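Local coordinates for Mutt/nudix family protein (Deinococcus radiodurans, PDB 2W4E) that probably hydrolyses ADP-ribose as a magnesium-dependent Nudix pyrophosphatase, of which this chain is the catalytic Nudix domain, the natural N-terminal part having been removed, at residues A[6-11]-A[84-89]; A[21-26]-A[105-110]; A[113-118]-A[130-135]. All coordinates share one frame; numbering follows the deposited sequence.

Contact 1 (A[6-11]-A[84-89]); sequences RAVFIL and YPLLAL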
loop_
_atom_site.group_PDB
_atom_site.type_symbol
_atom_site.label_atom_id
_atom_site.label_comp_id
_atom_site.label_asym_id
_atom_site.label_seq_id
_atom_site.Cartn_x
_atom_site.Cartn_y
_atom_site.Cartn_z
ATOM N N ARG A 6 16.367 3.248 4.172
ATOM C CA ARG A 6 15.514 2.067 4.018
ATOM C C ARG A 6 14.836 1.761 5.347
ATOM O O ARG A 6 15.419 1.990 6.397
ATOM C CB ARG A 6 16.343 0.852 3.585
ATOM C CG ARG A 6 17.148 1.049 2.299
ATOM C CD ARG A 6 17.980 -0.175 1.898
ATOM N NE ARG A 6 19.108 -0.428 2.810
ATOM C CZ ARG A 6 19.743 -1.597 2.942
ATOM N NH1 ARG A 6 19.383 -2.663 2.230
ATOM N NH2 ARG A 6 20.742 -1.703 3.809
ATOM N N ALA A 7 13.613 1.224 5.302
ATOM C CA ALA A 7 12.991 0.668 6.503
ATOM C C ALA A 7 12.429 -0.687 6.108
ATOM O O ALA A 7 12.110 -0.923 4.923
ATOM C CB ALA A 7 11.884 1.585 6.999
ATOM N N VAL A 8 12.302 -1.563 7.100
ATOM C CA VAL A 8 11.754 -2.893 6.900
ATOM C C VAL A 8 10.392 -2.983 7.576
ATOM O O VAL A 8 10.195 -2.384 8.623
ATOM C CB VAL A 8 12.755 -3.959 7.417
ATOM C CG1 VAL A 8 13.025 -3.792 8.916
ATOM C CG2 VAL A 8 12.257 -5.319 7.086
ATOM N N PHE A 9 9.431 -3.652 6.933
ATOM C CA PHE A 9 8.106 -3.824 7.503
ATOM C C PHE A 9 7.910 -5.320 7.570
ATOM O O PHE A 9 8.229 -6.038 6.625
ATOM C CB PHE A 9 7.032 -3.177 6.615
ATOM C CG PHE A 9 6.856 -1.714 6.868
ATOM C CD1 PHE A 9 5.708 -1.238 7.496
ATOM C CD2 PHE A 9 7.858 -0.807 6.509
ATOM C CE1 PHE A 9 5.551 0.139 7.789
ATOM C CE2 PHE A 9 7.706 0.555 6.800
ATOM C CZ PHE A 9 6.547 1.019 7.439
ATOM N N ILE A 10 7.403 -5.785 8.694
ATOM C CA ILE A 10 7.248 -7.203 8.954
ATOM C C ILE A 10 5.845 -7.533 9.381
ATOM O O ILE A 10 5.369 -7.079 10.455
ATOM C CB ILE A 10 8.207 -7.697 10.100
ATOM C CG1 ILE A 10 9.676 -7.415 9.775
ATOM C CG2 ILE A 10 8.005 -9.230 10.342
ATOM C CD1 ILE A 10 10.173 -6.153 10.395
ATOM N N LEU A 11 5.201 -8.382 8.600
ATOM C CA LEU A 11 3.942 -8.966 9.027
ATOM C C LEU A 11 4.230 -10.303 9.757
ATOM O O LEU A 11 4.556 -11.291 9.117
ATOM C CB LEU A 11 3.025 -9.192 7.808
ATOM C CG LEU A 11 1.750 -10.040 8.032
ATOM C CD1 LEU A 11 0.900 -9.421 9.186
ATOM C CD2 LEU A 11 0.979 -10.073 6.674
ATOM N N TYR A 84 10.757 -2.028 2.612
ATOM C CA TYR A 84 10.858 -3.426 2.246
ATOM C C TYR A 84 9.975 -4.308 3.115
ATOM O O TYR A 84 10.271 -4.510 4.300
ATOM C CB TYR A 84 12.322 -3.913 2.331
ATOM C CG TYR A 84 13.177 -3.301 1.262
ATOM C CD1 TYR A 84 13.193 -3.824 -0.027
ATOM C CD2 TYR A 84 13.966 -2.180 1.540
ATOM C CE1 TYR A 84 13.974 -3.251 -1.025
ATOM C CE2 TYR A 84 14.763 -1.598 0.538
ATOM C CZ TYR A 84 14.743 -2.137 -0.725
ATOM O OH TYR A 84 15.507 -1.547 -1.691
ATOM N N PRO A 85 8.886 -4.840 2.543
ATOM C CA PRO A 85 8.012 -5.674 3.377
ATOM C C PRO A 85 8.444 -7.144 3.421
ATOM O O PRO A 85 8.956 -7.663 2.410
ATOM C CB PRO A 85 6.628 -5.504 2.737
ATOM C CG PRO A 85 6.902 -5.205 1.284
ATOM C CD PRO A 85 8.296 -4.530 1.235
ATOM N N LEU A 86 8.322 -7.780 4.597
ATOM C CA LEU A 86 8.504 -9.230 4.709
ATOM C C LEU A 86 7.355 -9.894 5.478
ATOM O O LEU A 86 6.834 -9.335 6.482
ATOM C CB LEU A 86 9.870 -9.624 5.327
ATOM C CG LEU A 86 11.126 -9.250 4.484
ATOM C CD1 LEU A 86 11.687 -7.974 4.990
ATOM C CD2 LEU A 86 12.223 -10.351 4.497
ATOM N N LEU A 87 7.006 -11.090 5.030
ATOM C CA LEU A 87 6.141 -11.972 5.810
ATOM C C LEU A 87 6.981 -12.911 6.719
ATOM O O LEU A 87 7.805 -13.708 6.226
ATOM C CB LEU A 87 5.300 -12.787 4.860
ATOM C CG LEU A 87 4.453 -13.901 5.480
ATOM C CD1 LEU A 87 3.384 -13.297 6.473
ATOM C CD2 LEU A 87 3.768 -14.671 4.359
ATOM N N ALA A 88 6.771 -12.821 8.024
ATOM C CA ALA A 88 7.443 -13.730 8.980
ATOM C C ALA A 88 6.450 -14.817 9.477
ATOM O O ALA A 88 5.342 -14.512 9.953
ATOM C CB ALA A 88 8.044 -12.924 10.154
ATOM N N LEU A 89 6.844 -16.087 9.357
ATOM C CA LEU A 89 5.949 -17.200 9.728
ATOM C C LEU A 89 6.494 -17.942 10.930
ATOM O O LEU A 89 7.682 -17.770 11.306
ATOM C CB LEU A 89 5.764 -18.157 8.528
ATOM C CG LEU A 89 5.205 -17.299 7.373
ATOM C CD1 LEU A 89 5.607 -17.780 6.017
ATOM C CD2 LEU A 89 3.659 -17.083 7.466
#
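Phe9 and Leu86 each use both N and O to join two parallel strands of the mixed sheet in the Nudix fold. Phe9 N gives its hydrogen to Tyr84 O at 2.9 Å, approaching from 40° out of the carbonyl plane. Phe9 O takes Leu86 N at 2.7 Å, and Leu86 O in turn takes Leu11 N at 2.8 Å. Ala7 O with Tyr84 N, and Leu11 O with Ala88 N, complete five bonds. Three of the carbonyls also carry a CA-H contact: Tyr84 O from Val8, Phe9 O from Pro85, and Leu86 O from Ile10, the last at 3.3 Å from Ile10 CA. Pro85 sits opposite Phe9, where the pairing asks for no N-H from 84-89, so its lack of one costs nothing here.

Other backbone bonds lead outward: Val8 and Ile10 pair with Gly39 and Val37 of strand 37-40, and Pro85 with Leu69. On one sheet face Val8 touches helix 47-59, which holds the helical part of the Nudix box. On the other, Leu11 and Pro85 touch helix 126-141.

Side chains close the pairing. Arg6 CG lies at the edge of the Tyr84 ring, in its plane, and Arg6 CD is 3.8 Å from Tyr84 CE2. The guanidinium is turned 81° from the ring, and its NH2 has a weak bond to Glu45 O. Ile10 CG2 meets Ala88 CB at 3.7 Å. Leu11 and Leu87 lie side by side, pointing the same way. Leu87 holds CG anti to its backbone N (chi1 172°), which brings CD1 to 4.0 Å from Leu11 CG and 3.5 Å from Leu11 O.

Contact 2 (A[21-26]-A[105-110]); sequences LIRQFR and ERVVLP
Glu105 O takes a hydrogen bond from Arg23 N at 2.8 Å, in the carbonyl plane, and a weaker CA-H contact from Ile22 CA at 3.3 Å. Glu105 N returns a bond to Arg23 O, which makes these residues a hydrogen-bonded antiparallel pair. Leu21 and Val107 form a second such pair, each N bonding to the other's O at 2.8 Å. Ile22 and Arg106 are the non-hydrogen-bonded pair between them. The strands belong to a three-stranded antiparallel sheet with 18-26 in the middle.

Arg23, Glu105, Leu21 and Val107 share one face of this sheet. Arg23 CG is anti to the carbonyl carbon (chi1 -65°) and the chain runs extended to NE. The side chain therefore crosses that of Val107 at about a right angle, and Val107 CG2 lies over one guanidinium face, toward its rim, 3.5 Å from Arg23 NH1. Arg23 and Glu105 run side by side, with guanidinium and carboxylate planes 70° apart. Their salt bridge is long, 3.5 Å from Arg23 NH1 to Glu105 OE1. On the other sheet face Ile22 packs on Glu58 and Val59 of helix 47-59, and Arg106 NH2 bonds to Val59 O.

The four backbone bonds set the pairing; the long charge pair, with Glu105 exposed, is likely to add only modestly.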
loop_
_atom_site.group_PDB
_atom_site.type_symbol
_atom_site.label_atom_id
_atom_site.label_comp_id
_atom_site.label_asym_id
_atom_site.label_seq_id
_atom_site.Cartn_x
_atom_site.Cartn_y
_atom_site.Cartn_z
ATOM N N LEU A 21 0.142 -7.701 15.551
ATOM C CA LEU A 21 0.108 -6.262 15.261
ATOM C C LEU A 21 0.520 -5.426 16.452
ATOM O O LEU A 21 0.650 -5.932 17.550
ATOM C CB LEU A 21 -1.305 -5.835 14.819
ATOM C CG LEU A 21 -1.899 -6.734 13.751
ATOM C CD1 LEU A 21 -3.283 -6.243 13.255
ATOM C CD2 LEU A 21 -0.895 -6.773 12.582
ATOM N N ILE A 22 0.716 -4.135 16.222
ATOM C CA ILE A 22 0.915 -3.179 17.303
ATOM C C ILE A 22 -0.037 -1.988 17.179
ATOM O O ILE A 22 -0.504 -1.669 16.068
ATOM C CB ILE A 22 2.352 -2.646 17.357
ATOM C CG1 ILE A 22 2.731 -1.993 16.009
ATOM C CG2 ILE A 22 3.327 -3.769 17.764
ATOM C CD1 ILE A 22 4.084 -1.311 16.013
ATOM N N ARG A 23 -0.337 -1.356 18.316
ATOM C CA ARG A 23 -1.033 -0.055 18.312
ATOM C C ARG A 23 0.006 0.875 18.836
ATOM O O ARG A 23 0.482 0.739 19.960
ATOM C CB ARG A 23 -2.327 -0.005 19.160
ATOM C CG ARG A 23 -3.475 -0.927 18.660
ATOM C CD ARG A 23 -4.862 -0.577 19.268
ATOM N NE ARG A 23 -5.833 -1.637 18.943
ATOM C CZ ARG A 23 -6.300 -2.549 19.797
ATOM N NH1 ARG A 23 -5.911 -2.559 21.064
ATOM N NH2 ARG A 23 -7.163 -3.473 19.377
ATOM N N GLN A 24 0.405 1.797 17.989
ATOM C CA GLN A 24 1.470 2.698 18.290
ATOM C C GLN A 24 0.947 4.128 18.234
ATOM O O GLN A 24 0.287 4.492 17.280
ATOM C CB GLN A 24 2.549 2.539 17.228
ATOM C CG GLN A 24 3.787 3.337 17.528
ATOM C CD GLN A 24 4.986 2.779 16.808
ATOM O OE1 GLN A 24 4.880 2.285 15.653
ATOM N NE2 GLN A 24 6.141 2.885 17.443
ATOM N N PHE A 25 1.250 4.916 19.265
ATOM C CA PHE A 25 0.949 6.352 19.252
ATOM C C PHE A 25 1.702 7.012 18.098
ATOM O O PHE A 25 2.900 6.769 17.906
ATOM C CB PHE A 25 1.364 7.016 20.579
ATOM C CG PHE A 25 0.957 8.471 20.681
ATOM C CD1 PHE A 25 -0.355 8.815 20.950
ATOM C CD2 PHE A 25 1.892 9.492 20.485
ATOM C CE1 PHE A 25 -0.754 10.173 21.026
ATOM C CE2 PHE A 25 1.504 10.861 20.553
ATOM C CZ PHE A 25 0.186 11.185 20.834
ATOM N N ARG A 26 1.004 7.820 17.316
ATOM C CA ARG A 26 1.643 8.591 16.274
ATOM C C ARG A 26 1.344 10.060 16.445
ATOM O O ARG A 26 0.179 10.499 16.374
ATOM C CB ARG A 26 1.184 8.120 14.876
ATOM C CG ARG A 26 1.569 6.653 14.548
ATOM C CD ARG A 26 3.086 6.408 14.752
ATOM N NE ARG A 26 3.541 5.286 13.922
ATOM C CZ ARG A 26 4.814 4.953 13.770
ATOM N NH1 ARG A 26 5.743 5.663 14.376
ATOM N NH2 ARG A 26 5.165 3.937 12.988
ATOM N N GLU A 105 1.600 -1.042 22.023
ATOM C CA GLU A 105 0.847 -2.128 22.618
ATOM C C GLU A 105 0.721 -3.263 21.596
ATOM O O GLU A 105 0.241 -3.079 20.486
ATOM C CB GLU A 105 -0.535 -1.666 23.058
ATOM C CG GLU A 105 -1.481 -2.822 23.404
ATOM C CD GLU A 105 -2.958 -2.431 23.420
ATOM O OE1 GLU A 105 -3.796 -3.298 23.745
ATOM O OE2 GLU A 105 -3.305 -1.279 23.101
ATOM N N ARG A 106 1.131 -4.446 22.003
ATOM C CA ARG A 106 1.000 -5.618 21.163
ATOM C C ARG A 106 -0.424 -6.143 21.095
ATOM O O ARG A 106 -1.113 -6.238 22.123
ATOM C CB ARG A 106 1.948 -6.693 21.636
ATOM C CG ARG A 106 2.165 -7.790 20.607
ATOM C CD ARG A 106 2.218 -9.082 21.316
ATOM N NE ARG A 106 3.540 -9.306 21.822
ATOM C CZ ARG A 106 3.826 -9.996 22.920
ATOM N NH1 ARG A 106 2.867 -10.513 23.672
ATOM N NH2 ARG A 106 5.085 -10.159 23.250
ATOM N N VAL A 107 -0.852 -6.494 19.882
ATOM C CA VAL A 107 -2.218 -6.892 19.609
ATOM C C VAL A 107 -2.169 -8.137 18.731
ATOM O O VAL A 107 -1.845 -8.042 17.548
ATOM C CB VAL A 107 -3.016 -5.734 18.875
ATOM C CG1 VAL A 107 -4.363 -6.222 18.336
ATOM C CG2 VAL A 107 -3.243 -4.516 19.810
ATOM N N VAL A 108 -2.527 -9.293 19.276
ATOM C CA VAL A 108 -2.554 -10.546 18.492
ATOM C C VAL A 108 -3.972 -10.922 18.056
ATOM O O VAL A 108 -4.828 -11.169 18.892
ATOM C CB VAL A 108 -1.887 -11.712 19.301
ATOM C CG1 VAL A 108 -1.983 -13.057 18.546
ATOM C CG2 VAL A 108 -0.425 -11.375 19.583
ATOM N N LEU A 109 -4.223 -10.955 16.751
ATOM C CA LEU A 109 -5.547 -11.262 16.217
ATOM C C LEU A 109 -5.522 -12.382 15.214
ATOM O O LEU A 109 -4.595 -12.461 14.413
ATOM C CB LEU A 109 -6.104 -10.015 15.503
ATOM C CG LEU A 109 -6.372 -8.769 16.338
ATOM C CD1 LEU A 109 -6.516 -7.558 15.416
ATOM C CD2 LEU A 109 -7.634 -8.980 17.130
ATOM N N PRO A 110 -6.572 -13.231 15.190
ATOM C CA PRO A 110 -6.692 -14.184 14.094
ATOM C C PRO A 110 -6.612 -13.499 12.724
ATOM O O PRO A 110 -7.169 -12.395 12.539
ATOM C CB PRO A 110 -8.113 -14.768 14.286
ATOM C CG PRO A 110 -8.388 -14.598 15.729
ATOM C CD PRO A 110 -7.788 -13.212 16.025
#

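Contact 3 (A[113-118]-A[130-135]); sequences EVYRML and LTLWQA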
loop_
_atom_site.group_PDB
_atom_site.type_symbol
_atom_site.label_atom_id
_atom_site.label_comp_id
_atom_site.label_asym_id
_atom_site.label_seq_id
_atom_site.Cartn_x
_atom_site.Cartn_y
_atom_site.Cartn_z
ATOM N N GLU A 113 -9.862 -12.111 10.937
ATOM C CA GLU A 113 -10.263 -10.829 11.461
ATOM C C GLU A 113 -9.409 -9.672 10.931
ATOM O O GLU A 113 -9.937 -8.650 10.535
ATOM C CB GLU A 113 -10.214 -10.869 12.993
ATOM C CG GLU A 113 -10.571 -9.553 13.638
ATOM C CD GLU A 113 -11.966 -9.007 13.242
ATOM O OE1 GLU A 113 -12.793 -9.702 12.597
ATOM O OE2 GLU A 113 -12.227 -7.853 13.595
ATOM N N VAL A 114 -8.102 -9.876 10.862
ATOM C CA VAL A 114 -7.223 -8.879 10.236
ATOM C C VAL A 114 -7.625 -8.565 8.774
ATOM O O VAL A 114 -7.703 -7.374 8.365
ATOM C CB VAL A 114 -5.736 -9.299 10.311
ATOM C CG1 VAL A 114 -4.848 -8.209 9.685
ATOM C CG2 VAL A 114 -5.350 -9.459 11.755
ATOM N N TYR A 115 -7.890 -9.604 7.997
ATOM C CA TYR A 115 -8.295 -9.387 6.592
ATOM C C TYR A 115 -9.726 -8.841 6.458
ATOM O O TYR A 115 -10.033 -8.112 5.479
ATOM C CB TYR A 115 -8.024 -10.624 5.712
ATOM C CG TYR A 115 -6.539 -10.675 5.388
ATOM C CD1 TYR A 115 -5.620 -11.273 6.275
ATOM C CD2 TYR A 115 -6.040 -10.055 4.244
ATOM C CE1 TYR A 115 -4.216 -11.280 5.998
ATOM C CE2 TYR A 115 -4.642 -10.057 3.955
ATOM C CZ TYR A 115 -3.751 -10.664 4.838
ATOM O OH TYR A 115 -2.409 -10.653 4.546
ATOM N N ARG A 116 -10.585 -9.143 7.449
ATOM C CA ARG A 116 -11.902 -8.508 7.462
ATOM C C ARG A 116 -11.689 -7.007 7.682
ATOM O O ARG A 116 -12.237 -6.190 6.941
ATOM C CB ARG A 116 -12.824 -9.098 8.522
ATOM C CG ARG A 116 -14.220 -8.501 8.434
ATOM C CD ARG A 116 -14.954 -8.591 9.794
ATOM N NE ARG A 116 -14.276 -7.813 10.827
ATOM C CZ ARG A 116 -14.212 -6.479 10.885
ATOM N NH1 ARG A 116 -14.829 -5.710 9.995
ATOM N NH2 ARG A 116 -13.541 -5.905 11.871
ATOM N N MET A 117 -10.871 -6.648 8.668
ATOM C CA MET A 117 -10.500 -5.250 8.887
ATOM C C MET A 117 -9.943 -4.589 7.612
ATOM O O MET A 117 -10.382 -3.515 7.231
ATOM C CB MET A 117 -9.518 -5.107 10.031
ATOM C CG MET A 117 -10.111 -5.439 11.398
ATOM S SD MET A 117 -8.803 -5.745 12.654
ATOM C CE MET A 117 -8.287 -4.067 12.950
ATOM N N LEU A 118 -8.967 -5.239 6.987
ATOM C CA LEU A 118 -8.347 -4.740 5.748
ATOM C C LEU A 118 -9.411 -4.399 4.659
ATOM O O LEU A 118 -9.393 -3.319 4.096
ATOM C CB LEU A 118 -7.368 -5.777 5.215
ATOM C CG LEU A 118 -6.492 -5.394 4.002
ATOM C CD1 LEU A 118 -5.636 -4.168 4.292
ATOM C CD2 LEU A 118 -5.642 -6.581 3.482
ATOM N N LEU A 130 -0.665 -2.225 2.604
ATOM C CA LEU A 130 -0.115 -2.724 1.336
ATOM C C LEU A 130 0.597 -4.058 1.621
ATOM O O LEU A 130 0.530 -4.972 0.835
ATOM C CB LEU A 130 0.875 -1.717 0.712
ATOM C CG LEU A 130 1.607 -2.140 -0.568
ATOM C CD1 LEU A 130 0.645 -2.751 -1.671
ATOM C CD2 LEU A 130 2.368 -0.965 -1.132
ATOM N N THR A 131 1.276 -4.159 2.762
ATOM C CA THR A 131 2.004 -5.407 3.085
ATOM C C THR A 131 1.011 -6.562 3.234
ATOM O O THR A 131 1.272 -7.692 2.780
ATOM C CB THR A 131 2.848 -5.209 4.348
ATOM O OG1 THR A 131 3.771 -4.152 4.102
ATOM C CG2 THR A 131 3.656 -6.505 4.740
ATOM N N LEU A 132 -0.119 -6.271 3.884
ATOM C CA LEU A 132 -1.174 -7.301 4.103
ATOM C C LEU A 132 -1.724 -7.784 2.772
ATOM O O LEU A 132 -1.896 -8.980 2.563
ATOM C CB LEU A 132 -2.309 -6.787 5.001
ATOM C CG LEU A 132 -1.930 -6.731 6.493
ATOM C CD1 LEU A 132 -2.879 -5.701 7.175
ATOM C CD2 LEU A 132 -2.079 -8.138 7.117
ATOM N N TRP A 133 -1.991 -6.855 1.865
ATOM C CA TRP A 133 -2.432 -7.265 0.555
ATOM C C TRP A 133 -1.361 -8.119 -0.120
ATOM O O TRP A 133 -1.673 -9.159 -0.670
ATOM C CB TRP A 133 -2.785 -6.063 -0.328
ATOM C CG TRP A 133 -4.098 -5.487 -0.018
ATOM C CD1 TRP A 133 -4.347 -4.281 0.577
ATOM C CD2 TRP A 133 -5.376 -6.081 -0.271
ATOM N NE1 TRP A 133 -5.708 -4.082 0.701
ATOM C CE2 TRP A 133 -6.365 -5.173 0.198
ATOM C CE3 TRP A 133 -5.785 -7.275 -0.861
ATOM C CZ2 TRP A 133 -7.732 -5.436 0.099
ATOM C CZ3 TRP A 133 -7.156 -7.537 -0.979
ATOM C CH2 TRP A 133 -8.111 -6.605 -0.510
ATOM N N GLN A 134 -0.107 -7.674 -0.108
ATOM C CA GLN A 134 0.938 -8.437 -0.825
ATOM C C GLN A 134 1.170 -9.826 -0.214
ATOM O O GLN A 134 1.542 -10.742 -0.929
ATOM C CB GLN A 134 2.277 -7.669 -0.812
ATOM C CG GLN A 134 2.341 -6.362 -1.644
ATOM C CD GLN A 134 3.659 -5.624 -1.329
ATOM O OE1 GLN A 134 4.297 -5.908 -0.308
ATOM N NE2 GLN A 134 4.045 -4.696 -2.156
ATOM N N ALA A 135 0.954 -9.990 1.098
ATOM C CA ALA A 135 1.162 -11.293 1.754
ATOM C C ALA A 135 -0.011 -12.284 1.571
ATOM O O ALA A 135 0.101 -13.462 1.898
ATOM C CB ALA A 135 1.397 -11.074 3.263
HETATM O O HOH W 1 -7.222 -2.012 1.941
#
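The Trp133 indole takes Leu118 CD2 over one face, 3.6 Å from the centroid of the five-membered ring and 9° off its normal, a CH-pi contact. At the indole edge, in plane, Trp133 NE1 donates to a water 2.8 Å away. That water has a weak bond to Leu118 O and so bridges the two helices. The Tyr115 ring meets Leu132 O at its edge, in plane. Tyr115 OH donates to Leu132 O at 2.6 Å, from 24° out of the carbonyl plane. Tyr115 OH also lies 4.0 Å from Ala135 CB.

Leu132 packs against Val114, Tyr115 and Leu118. Its CD2 is 3.8 Å from Val114 CG1 and also 3.8 Å from Tyr115 CZ. Leu118 slides past it in the opposite direction. With CG anti to its backbone N (chi1 -174°), Leu118 sets CD2 at 3.7 Å from Leu132 CB while the same methyl rests on the indole. Replacing Tyr115 by a phenylalanine would probably leave Leu132 O without its hydroxyl donor and open a gap beside Ala135 CB.

The contact joins helices 111-120 and 126-141 of the Nudix domain. Tyr115, Leu132 and Ala135 all touch Leu11 of strand 6-14, so the helix pair packs against the mixed sheet. Helix 126-141 also meets the second subunit, Trp133 packing on Trp133 and Leu130 of that chain.

How the contacts relate
Contacts 1 and 2 each pair strands from early and late in the chain, and their segments alternate in sequence. Their centres are about 16 Å apart, without touching. Contact 3 lies about 14 Å from each, centre to centre, and bridges them. Leu11 CD2 of contact 1 is 3.6 Å from Leu132 CD2 of contact 3. Leu109 CB of contact 2 is 3.9 Å from Val114 CG2, just after strand 104-110 leads into helix 111-120. Contacts 1 and 2 both touch helix 47-59, through Val8 and Ile22. That helix holds the helical part of the Nudix box, whose glutamates probably bind magnesium, as in relatives. Contact 3 meets the second subunit through Trp133, contact 2 through Arg26.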